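Local coordinates for sorbitol dehydrogenase (Gluconobacter oxydans, PDB 5ITG), which probably oxidises D-sorbitol to L-sorbose with a nicotinamide adenine dinucleotide, most likely NADP, as the hydride acceptor, at residues L191-N196 with D286-E291; Y409-R414 with V469-I474. One frame throughout, in Å; residues are numbered along the deposited sequence.

In the fold
The two contacts illustrate how a glutamate carboxylate can be used in two quite different neighbourhoods. Interaction 1 is partly buried and lies about 12 Å from the centre of the chain, where the Rossmann part meets the start of helix 288-312 in the C-terminal part; loops and helix starts meet there through a carboxylate, a histidine and two waters. Interaction 2 is buried, though about 31 Å from that centre, and joins helices 400-412 and 461-477 by a salt bridge framed by aliphatic groups. The centres of the two contacts are 34 Å apart and they do not touch. Helix 288-312 relates them: its first turn supplies E291 to interaction 1, and further along it L311 touches E411 of interaction 2.

Interaction 1 of 2, residues L191-N196 with D286-E291; sequences LRHNGN and DVTDWE
H193 meets the start of helix 288-312 through both its backbone and its ring: E291 takes the backbone N-H, while T288 takes the ring N-H. The backbone N of H193 donates to OE2 of E291 at 2.7 Å, nearly straight at 172° and on the syn lone pair of that oxygen. OE1 of E291 makes a contact rather than a bond, sitting 3.4 Å above the centre of the H193 ring, with ring and carboxylate planes 49° apart. At the ring edge NE2 of H193 donates in plane to OG1 of T288 at 3.1 Å. T288 OG1 in turn donates to OD1 of D286 at 2.6 Å, and D286 OD1 also accepts from T288 N at 2.8 Å, a capping bond before the helix. H193 itself occupies the N-cap position of helix 194-209, so the contact brings together two helix starts, one in the Rossmann part and one in the C-terminal part. With CG anti to its carbonyl carbon (chi1 -67°) and the chain extended beyond, E291 reaches across to the turn at R192 and H193. Water 1 links R192 NE to OE1 of E291, while water 2 accepts from N194 N and lies 2.8 Å from OE2 of E291, to which it can donate. With the imidazole of H193 replaced by the methyl of an alanine, T288 OG1 would probably lose its ring donor and a gap open over OE1 of E291. Beside the ring, CG1 of V287 approaches CD2 of H193 obliquely at 3.9 Å.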
loop_
_atom_site.group_PDB
_atom_site.type_symbol
_atom_site.label_atom_id
_atom_site.label_comp_id
_atom_site.label_asym_id
_atom_site.label_seq_id
_atom_site.Cartn_x
_atom_site.Cartn_y
_atom_site.Cartn_z
ATOM N N LEU A 191 -1.955 -5.089 -1.385
ATOM C CA LEU A 191 -2.387 -5.904 -2.507
ATOM C C LEU A 191 -3.882 -6.142 -2.367
ATOM O O LEU A 191 -4.410 -6.155 -1.259
ATOM C CB LEU A 191 -1.665 -7.256 -2.488
ATOM C CG LEU A 191 -0.138 -7.218 -2.406
ATOM C CD1 LEU A 191 0.401 -8.629 -2.199
ATOM C CD2 LEU A 191 0.421 -6.607 -3.683
ATOM N N ARG A 192 -4.567 -6.342 -3.483
ATOM C CA ARG A 192 -5.996 -6.603 -3.418
ATOM C C ARG A 192 -6.183 -7.991 -2.803
ATOM O O ARG A 192 -5.548 -8.966 -3.221
ATOM C CB ARG A 192 -6.594 -6.498 -4.818
ATOM C CG ARG A 192 -6.454 -5.083 -5.372
ATOM C CD ARG A 192 -6.784 -5.012 -6.841
ATOM N NE ARG A 192 -8.197 -5.262 -7.104
ATOM C CZ ARG A 192 -8.696 -5.451 -8.317
ATOM N NH1 ARG A 192 -7.891 -5.419 -9.373
ATOM N NH2 ARG A 192 -9.995 -5.674 -8.476
ATOM N N HIS A 193 -7.044 -8.063 -1.792
ATOM C CA HIS A 193 -7.299 -9.295 -1.054
ATOM C C HIS A 193 -5.961 -9.913 -0.636
ATOM O O HIS A 193 -5.654 -11.062 -0.962
ATOM C CB HIS A 193 -8.120 -10.265 -1.902
ATOM C CG HIS A 193 -9.496 -9.763 -2.211
ATOM N ND1 HIS A 193 -9.940 -9.547 -3.496
ATOM C CD2 HIS A 193 -10.515 -9.398 -1.395
ATOM C CE1 HIS A 193 -11.172 -9.070 -3.461
ATOM N NE2 HIS A 193 -11.544 -8.970 -2.198
ATOM N N ASN A 194 -5.178 -9.138 0.108
ATOM C CA ASN A 194 -3.866 -9.593 0.554
ATOM C C ASN A 194 -3.918 -10.867 1.395
ATOM O O ASN A 194 -2.976 -11.654 1.385
ATOM C CB ASN A 194 -3.125 -8.471 1.310
ATOM C CG ASN A 194 -3.936 -7.873 2.458
ATOM O OD1 ASN A 194 -5.044 -8.318 2.767
ATOM N ND2 ASN A 194 -3.371 -6.856 3.099
ATOM N N GLY A 195 -5.018 -11.068 2.112
ATOM C CA GLY A 195 -5.153 -12.263 2.923
ATOM C C GLY A 195 -5.277 -13.505 2.063
ATOM O O GLY A 195 -4.727 -14.568 2.392
ATOM N N ASN A 196 -6.009 -13.385 0.960
ATOM C CA ASN A 196 -6.180 -14.507 0.051
ATOM C C ASN A 196 -4.831 -14.857 -0.575
ATOM O O ASN A 196 -4.538 -16.025 -0.823
ATOM C CB ASN A 196 -7.190 -14.167 -1.046
ATOM C CG ASN A 196 -8.606 -14.006 -0.511
ATOM O OD1 ASN A 196 -8.863 -14.193 0.677
ATOM N ND2 ASN A 196 -9.530 -13.667 -1.394
ATOM N N ASP A 286 -16.140 -7.933 5.301
ATOM C CA ASP A 286 -15.581 -8.122 3.958
ATOM C C ASP A 286 -14.888 -6.825 3.531
ATOM O O ASP A 286 -15.504 -5.760 3.520
ATOM C CB ASP A 286 -16.708 -8.453 2.972
ATOM C CG ASP A 286 -16.195 -8.891 1.605
ATOM O OD1 ASP A 286 -15.147 -8.383 1.154
ATOM O OD2 ASP A 286 -16.859 -9.743 0.971
ATOM N N VAL A 287 -13.613 -6.925 3.164
ATOM C CA VAL A 287 -12.825 -5.762 2.762
ATOM C C VAL A 287 -13.132 -5.229 1.358
ATOM O O VAL A 287 -12.777 -4.095 1.027
ATOM C CB VAL A 287 -11.302 -6.104 2.814
ATOM C CG1 VAL A 287 -10.917 -6.945 1.596
ATOM C CG2 VAL A 287 -10.473 -4.841 2.874
ATOM N N THR A 288 -13.799 -6.038 0.543
ATOM C CA THR A 288 -14.064 -5.677 -0.843
ATOM C C THR A 288 -14.604 -4.277 -1.131
ATOM O O THR A 288 -14.044 -3.560 -1.959
ATOM C CB THR A 288 -14.969 -6.735 -1.501
ATOM O OG1 THR A 288 -14.395 -8.032 -1.287
ATOM C CG2 THR A 288 -15.071 -6.487 -3.004
ATOM N N ASP A 289 -15.671 -3.873 -0.453
ATOM C CA ASP A 289 -16.221 -2.543 -0.699
ATOM C C ASP A 289 -15.198 -1.434 -0.437
ATOM O O ASP A 289 -15.072 -0.509 -1.243
ATOM C CB ASP A 289 -17.487 -2.321 0.130
ATOM C CG ASP A 289 -18.635 -3.209 -0.321
ATOM O OD1 ASP A 289 -18.546 -3.792 -1.425
ATOM O OD2 ASP A 289 -19.633 -3.318 0.418
ATOM N N TRP A 290 -14.449 -1.528 0.656
ATOM C CA TRP A 290 -13.445 -0.500 0.945
ATOM C C TRP A 290 -12.308 -0.470 -0.082
ATOM O O TRP A 290 -11.797 0.600 -0.418
ATOM C CB TRP A 290 -12.886 -0.676 2.362
ATOM C CG TRP A 290 -13.529 0.244 3.350
ATOM C CD1 TRP A 290 -14.315 -0.102 4.413
ATOM C CD2 TRP A 290 -13.428 1.675 3.374
ATOM N NE1 TRP A 290 -14.707 1.024 5.099
ATOM C CE2 TRP A 290 -14.177 2.127 4.482
ATOM C CE3 TRP A 290 -12.775 2.616 2.567
ATOM C CZ2 TRP A 290 -14.291 3.485 4.806
ATOM C CZ3 TRP A 290 -12.892 3.973 2.890
ATOM C CH2 TRP A 290 -13.642 4.389 3.998
ATOM N N GLU A 291 -11.917 -1.635 -0.588
ATOM C CA GLU A 291 -10.858 -1.693 -1.603
ATOM C C GLU A 291 -11.282 -0.914 -2.845
ATOM O O GLU A 291 -10.467 -0.212 -3.459
ATOM C CB GLU A 291 -10.556 -3.142 -2.028
ATOM C CG GLU A 291 -9.923 -4.020 -0.958
ATOM C CD GLU A 291 -9.300 -5.291 -1.536
ATOM O OE1 GLU A 291 -9.919 -5.909 -2.430
ATOM O OE2 GLU A 291 -8.197 -5.676 -1.091
HETATM O O HOH W 1 -10.478 -6.016 -5.246
HETATM O O HOH W 2 -7.057 -7.083 1.037
#

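Interaction 2 of 2, residues Y409-R414 with V469-I474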
loop_
_atom_site.group_PDB
_atom_site.type_symbol
_atom_site.label_atom_id
_atom_site.label_comp_id
_atom_site.label_asym_id
_atom_site.label_seq_id
_atom_site.Cartn_x
_atom_site.Cartn_y
_atom_site.Cartn_z
ATOM N N TYR A 409 -5.592 11.194 -21.367
ATOM C CA TYR A 409 -4.643 10.096 -21.327
ATOM C C TYR A 409 -4.040 9.906 -22.726
ATOM O O TYR A 409 -2.816 9.827 -22.880
ATOM C CB TYR A 409 -5.342 8.804 -20.880
ATOM C CG TYR A 409 -4.476 7.566 -21.004
ATOM C CD1 TYR A 409 -3.334 7.403 -20.223
ATOM C CD2 TYR A 409 -4.788 6.569 -21.927
ATOM C CE1 TYR A 409 -2.515 6.271 -20.361
ATOM C CE2 TYR A 409 -3.982 5.437 -22.071
ATOM C CZ TYR A 409 -2.848 5.296 -21.288
ATOM O OH TYR A 409 -2.043 4.183 -21.442
ATOM N N LEU A 410 -4.900 9.841 -23.737
ATOM C CA LEU A 410 -4.444 9.646 -25.112
ATOM C C LEU A 410 -3.551 10.777 -25.616
ATOM O O LEU A 410 -2.568 10.532 -26.317
ATOM C CB LEU A 410 -5.643 9.461 -26.048
ATOM C CG LEU A 410 -6.378 8.141 -25.786
ATOM C CD1 LEU A 410 -7.564 7.993 -26.730
ATOM C CD2 LEU A 410 -5.393 6.986 -25.954
ATOM N N GLU A 411 -3.887 12.012 -25.266
ATOM C CA GLU A 411 -3.067 13.139 -25.684
ATOM C C GLU A 411 -1.753 13.167 -24.897
ATOM O O GLU A 411 -0.704 13.514 -25.440
ATOM C CB GLU A 411 -3.843 14.446 -25.515
ATOM C CG GLU A 411 -4.940 14.620 -26.563
ATOM C CD GLU A 411 -4.380 14.654 -27.983
ATOM O OE1 GLU A 411 -3.535 15.531 -28.263
ATOM O OE2 GLU A 411 -4.785 13.811 -28.819
HETATM N N MSE A 412 -1.805 12.778 -23.623
HETATM C CA MSE A 412 -0.607 12.754 -22.780
HETATM C C MSE A 412 0.416 11.786 -23.377
HETATM O O MSE A 412 1.624 12.031 -23.355
HETATM C CB MSE A 412 -0.975 12.320 -21.351
HETATM C CG MSE A 412 0.197 12.225 -20.374
HETATM SE SE MSE A 412 1.201 10.551 -20.473
HETATM C CE MSE A 412 -0.208 9.301 -19.945
ATOM N N LEU A 413 -0.084 10.688 -23.929
ATOM C CA LEU A 413 0.772 9.667 -24.530
ATOM C C LEU A 413 1.674 10.192 -25.655
ATOM O O LEU A 413 2.742 9.629 -25.911
ATOM C CB LEU A 413 -0.100 8.520 -25.059
ATOM C CG LEU A 413 -0.167 7.181 -24.313
ATOM C CD1 LEU A 413 -0.052 7.368 -22.820
ATOM C CD2 LEU A 413 -1.469 6.480 -24.687
ATOM N N ARG A 414 1.256 11.268 -26.315
ATOM C CA ARG A 414 2.037 11.829 -27.416
ATOM C C ARG A 414 3.400 12.383 -26.998
ATOM O O ARG A 414 4.276 12.590 -27.841
ATOM C CB ARG A 414 1.211 12.883 -28.157
ATOM C CG ARG A 414 -0.006 12.272 -28.857
ATOM C CD ARG A 414 -0.920 13.305 -29.504
ATOM N NE ARG A 414 -0.590 13.555 -30.906
ATOM C CZ ARG A 414 0.233 14.507 -31.329
ATOM N NH1 ARG A 414 0.819 15.316 -30.457
ATOM N NH2 ARG A 414 0.473 14.647 -32.625
ATOM N N VAL A 469 -13.857 14.174 -30.152
ATOM C CA VAL A 469 -14.160 15.601 -30.113
ATOM C C VAL A 469 -13.256 16.339 -29.122
ATOM O O VAL A 469 -12.739 17.420 -29.429
ATOM C CB VAL A 469 -15.648 15.836 -29.730
ATOM C CG1 VAL A 469 -15.878 17.293 -29.320
ATOM C CG2 VAL A 469 -16.542 15.490 -30.915
ATOM N N LEU A 470 -13.047 15.749 -27.945
ATOM C CA LEU A 470 -12.216 16.368 -26.913
ATOM C C LEU A 470 -10.726 16.338 -27.236
ATOM O O LEU A 470 -10.007 17.291 -26.928
ATOM C CB LEU A 470 -12.475 15.702 -25.550
ATOM C CG LEU A 470 -13.926 15.828 -25.064
ATOM C CD1 LEU A 470 -14.112 15.104 -23.743
ATOM C CD2 LEU A 470 -14.292 17.302 -24.925
ATOM N N ARG A 471 -10.258 15.251 -27.848
ATOM C CA ARG A 471 -8.848 15.152 -28.218
ATOM C C ARG A 471 -8.554 16.281 -29.197
ATOM O O ARG A 471 -7.496 16.904 -29.144
ATOM C CB ARG A 471 -8.532 13.816 -28.900
ATOM C CG ARG A 471 -8.510 12.598 -27.980
ATOM C CD ARG A 471 -7.911 11.389 -28.702
ATOM N NE ARG A 471 -6.506 11.608 -29.031
ATOM C CZ ARG A 471 -5.737 10.758 -29.710
ATOM N NH1 ARG A 471 -6.231 9.608 -30.152
ATOM N NH2 ARG A 471 -4.465 11.061 -29.942
ATOM N N LYS A 472 -9.502 16.530 -30.091
ATOM C CA LYS A 472 -9.346 17.584 -31.087
ATOM C C LYS A 472 -9.214 18.945 -30.418
ATOM O O LYS A 472 -8.348 19.742 -30.780
ATOM C CB LYS A 472 -10.533 17.571 -32.053
ATOM C CG LYS A 472 -10.432 16.489 -33.124
ATOM C CD LYS A 472 -11.740 16.345 -33.888
ATOM C CE LYS A 472 -11.539 15.672 -35.241
ATOM N NZ LYS A 472 -10.933 14.315 -35.148
ATOM N N ILE A 473 -10.064 19.205 -29.432
ATOM C CA ILE A 473 -10.023 20.469 -28.710
ATOM C C ILE A 473 -8.712 20.595 -27.931
ATOM O O ILE A 473 -8.072 21.644 -27.948
ATOM C CB ILE A 473 -11.205 20.581 -27.733
ATOM C CG1 ILE A 473 -12.516 20.636 -28.523
ATOM C CG2 ILE A 473 -11.034 21.813 -26.840
ATOM C CD1 ILE A 473 -13.761 20.628 -27.665
ATOM N N ILE A 474 -8.318 19.516 -27.259
ATOM C CA ILE A 474 -7.084 19.505 -26.482
ATOM C C ILE A 474 -5.866 19.813 -27.339
ATOM O O ILE A 474 -4.976 20.552 -26.925
ATOM C CB ILE A 474 -6.826 18.128 -25.818
ATOM C CG1 ILE A 474 -7.844 17.876 -24.703
ATOM C CG2 ILE A 474 -5.407 18.079 -25.269
ATOM C CD1 ILE A 474 -7.677 16.537 -24.024
#
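OE2 of E411 is gripped by two nitrogens of R471, NE at 2.8 Å and NH2 at 3.0 Å, in a side-on salt bridge between helices 400-412 and 461-477 of this largely helical region. Both donors converge on the one oxygen from its anti side, and it lies close to the guanidinium plane, although the carboxylate plane is turned 45° from it. The bonds are bent, 152° at NE and 139° at NH2, as expected when neighbouring N-H groups share a single acceptor. R475, one turn further along, makes a salt bridge to the same oxygen, and the buried carboxylate probably offsets the closeness of the two arginines. The chain of E411 bends at its second torsion, and its CG packs 3.7 Å from CG2 of I474, the two side chains running antiparallel alongside each other. L410 lies across R471, roughly perpendicular, and covers one face of the guanidinium, its CB 3.7 Å above the plane and displaced from its centre. Further out along the same side chain, CD1 of L410 rests against CD of R471 at 3.9 Å.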